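PDB 1I36: conserved protein from Methanothermobacter thermautotrophicus, which is of unknown function but binds NADP and resembles the 3-hydroxyacid dehydrogenases in structure, so it is probably an NADP-dependent oxidoreductase. Local coordinates for residues A[82-87]-A[105-110]. The protein carries 1 engineered substitution. Numbering follows the deposited sequence.
Sequences GIYVDI and GGFVDA
Tyr84 and Asp86 each give both backbone N and O to strand 106-110. Tyr84 N reaches Gly106 O at 2.7 Å with an N-H...O angle of 169°, and Tyr84 O takes Val108 N at 2.8 Å; Asp86 N bonds to Val108 O and Asp86 O accepts from Ala110 N. Gly106 N to Gly82 O opens the parallel series. Helix 92-101 links the two strands and packs over one face, a beta-alpha-beta crossover of the Rossmann-type NADP-binding domain. Ile87, just past strand 83-86, has its side chain beside the bound NADP. On the helix-covered face the Tyr84 and Phe107 rings, planes 28° apart, are slid until they barely overlap, Tyr84 CD1 3.8 Å from Phe107 CD2. With CG anti to the backbone N (chi1 -178°), the Phe107 ring leans along the strands until CZ meets Asp86 CB at 3.4 Å. A leucine here would probably lose that reach, opening a gap beside Asp86 CB and the Tyr84 ring. Asp86 OD1 accepts a hydrogen bond from N of NADP-binding Asn88. On the opposite face, Ile83 CG2 presses tightly on Val108 CG2 (3.4 Å) and Val85 CG1 meets Ala110 CB at 3.6 Å; Phe135 of helix 132-136 covers Val85, Val108 and Ala110.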
loop_
_atom_site.group_PDB
_atom_site.type_symbol
_atom_site.label_atom_id
_atom_site.label_comp_id
_atom_site.label_asym_id
_atom_site.label_seq_id
_atom_site.Cartn_x
_atom_site.Cartn_y
_atom_site.Cartn_z
ATOM N N GLY A 82 -39.560 13.644 4.244
ATOM C CA GLY A 82 -39.089 12.332 4.679
ATOM C C GLY A 82 -37.559 12.365 4.656
ATOM O O GLY A 82 -36.930 13.374 5.032
ATOM N N ILE A 83 -36.959 11.270 4.200
ATOM C CA ILE A 83 -35.500 11.185 4.093
ATOM C C ILE A 83 -35.058 11.329 2.633
ATOM O O ILE A 83 -35.651 10.765 1.718
ATOM C CB ILE A 83 -34.999 9.847 4.659
ATOM C CG1 ILE A 83 -35.151 9.879 6.169
ATOM C CG2 ILE A 83 -33.532 9.619 4.353
ATOM C CD1 ILE A 83 -35.131 8.527 6.729
ATOM N N TYR A 84 -34.042 12.152 2.441
ATOM C CA TYR A 84 -33.458 12.411 1.125
ATOM C C TYR A 84 -32.060 11.744 1.147
ATOM O O TYR A 84 -31.209 12.070 1.976
ATOM C CB TYR A 84 -33.318 13.918 0.925
ATOM C CG TYR A 84 -32.843 14.287 -0.471
ATOM C CD1 TYR A 84 -31.472 14.446 -0.739
ATOM C CD2 TYR A 84 -33.750 14.537 -1.483
ATOM C CE1 TYR A 84 -31.025 14.870 -1.987
ATOM C CE2 TYR A 84 -33.330 14.956 -2.734
ATOM C CZ TYR A 84 -31.959 15.125 -2.978
ATOM O OH TYR A 84 -31.549 15.557 -4.200
ATOM N N VAL A 85 -31.899 10.750 0.289
ATOM C CA VAL A 85 -30.677 9.964 0.183
ATOM C C VAL A 85 -29.895 10.354 -1.058
ATOM O O VAL A 85 -30.336 10.130 -2.175
ATOM C CB VAL A 85 -31.033 8.473 0.131
ATOM C CG1 VAL A 85 -29.781 7.615 0.212
ATOM C CG2 VAL A 85 -31.974 8.137 1.311
ATOM N N ASP A 86 -28.760 10.998 -0.852
ATOM C CA ASP A 86 -27.939 11.418 -1.973
ATOM C C ASP A 86 -26.850 10.356 -2.205
ATOM O O ASP A 86 -25.990 10.123 -1.350
ATOM C CB ASP A 86 -27.340 12.803 -1.725
ATOM C CG ASP A 86 -26.665 13.372 -2.984
ATOM O OD1 ASP A 86 -25.734 12.737 -3.518
ATOM O OD2 ASP A 86 -27.070 14.441 -3.456
ATOM N N ILE A 87 -26.884 9.757 -3.389
ATOM C CA ILE A 87 -25.939 8.704 -3.708
ATOM C C ILE A 87 -25.014 9.115 -4.857
ATOM O O ILE A 87 -24.270 8.307 -5.386
ATOM C CB ILE A 87 -26.700 7.372 -3.979
ATOM C CG1 ILE A 87 -25.807 6.168 -3.707
ATOM C CG2 ILE A 87 -27.279 7.349 -5.405
ATOM C CD1 ILE A 87 -26.618 4.849 -3.556
ATOM N N GLY A 105 -36.409 18.081 5.661
ATOM C CA GLY A 105 -36.325 16.638 5.720
ATOM C C GLY A 105 -35.029 16.157 6.312
ATOM O O GLY A 105 -34.236 16.949 6.772
ATOM N N GLY A 106 -34.863 14.845 6.393
ATOM C CA GLY A 106 -33.624 14.303 6.906
ATOM C C GLY A 106 -32.756 13.991 5.692
ATOM O O GLY A 106 -33.266 13.603 4.637
ATOM N N PHE A 107 -31.449 14.183 5.816
ATOM C CA PHE A 107 -30.557 13.923 4.692
ATOM C C PHE A 107 -29.640 12.764 5.046
ATOM O O PHE A 107 -29.085 12.726 6.131
ATOM C CB PHE A 107 -29.700 15.151 4.407
ATOM C CG PHE A 107 -28.782 14.988 3.217
ATOM C CD1 PHE A 107 -27.552 14.363 3.351
ATOM C CD2 PHE A 107 -29.124 15.516 1.994
ATOM C CE1 PHE A 107 -26.661 14.280 2.262
ATOM C CE2 PHE A 107 -28.231 15.442 0.889
ATOM C CZ PHE A 107 -27.005 14.826 1.047
ATOM N N VAL A 108 -29.425 11.873 4.088
ATOM C CA VAL A 108 -28.526 10.732 4.259
ATOM C C VAL A 108 -27.483 10.720 3.150
ATOM O O VAL A 108 -27.827 10.816 1.970
ATOM C CB VAL A 108 -29.319 9.390 4.193
ATOM C CG1 VAL A 108 -28.336 8.178 4.291
ATOM C CG2 VAL A 108 -30.298 9.326 5.407
ATOM N N ASP A 109 -26.209 10.655 3.535
ATOM C CA ASP A 109 -25.102 10.596 2.550
ATOM C C ASP A 109 -24.910 9.084 2.312
ATOM O O ASP A 109 -24.503 8.391 3.232
ATOM C CB ASP A 109 -23.858 11.194 3.219
ATOM C CG ASP A 109 -22.607 11.078 2.382
ATOM O OD1 ASP A 109 -22.688 10.686 1.192
ATOM O OD2 ASP A 109 -21.527 11.376 2.931
ATOM N N ALA A 110 -25.301 8.559 1.147
ATOM C CA ALA A 110 -25.087 7.122 0.878
ATOM C C ALA A 110 -23.905 7.057 -0.091
ATOM O O ALA A 110 -23.805 7.890 -0.972
ATOM C CB ALA A 110 -26.334 6.511 0.220
#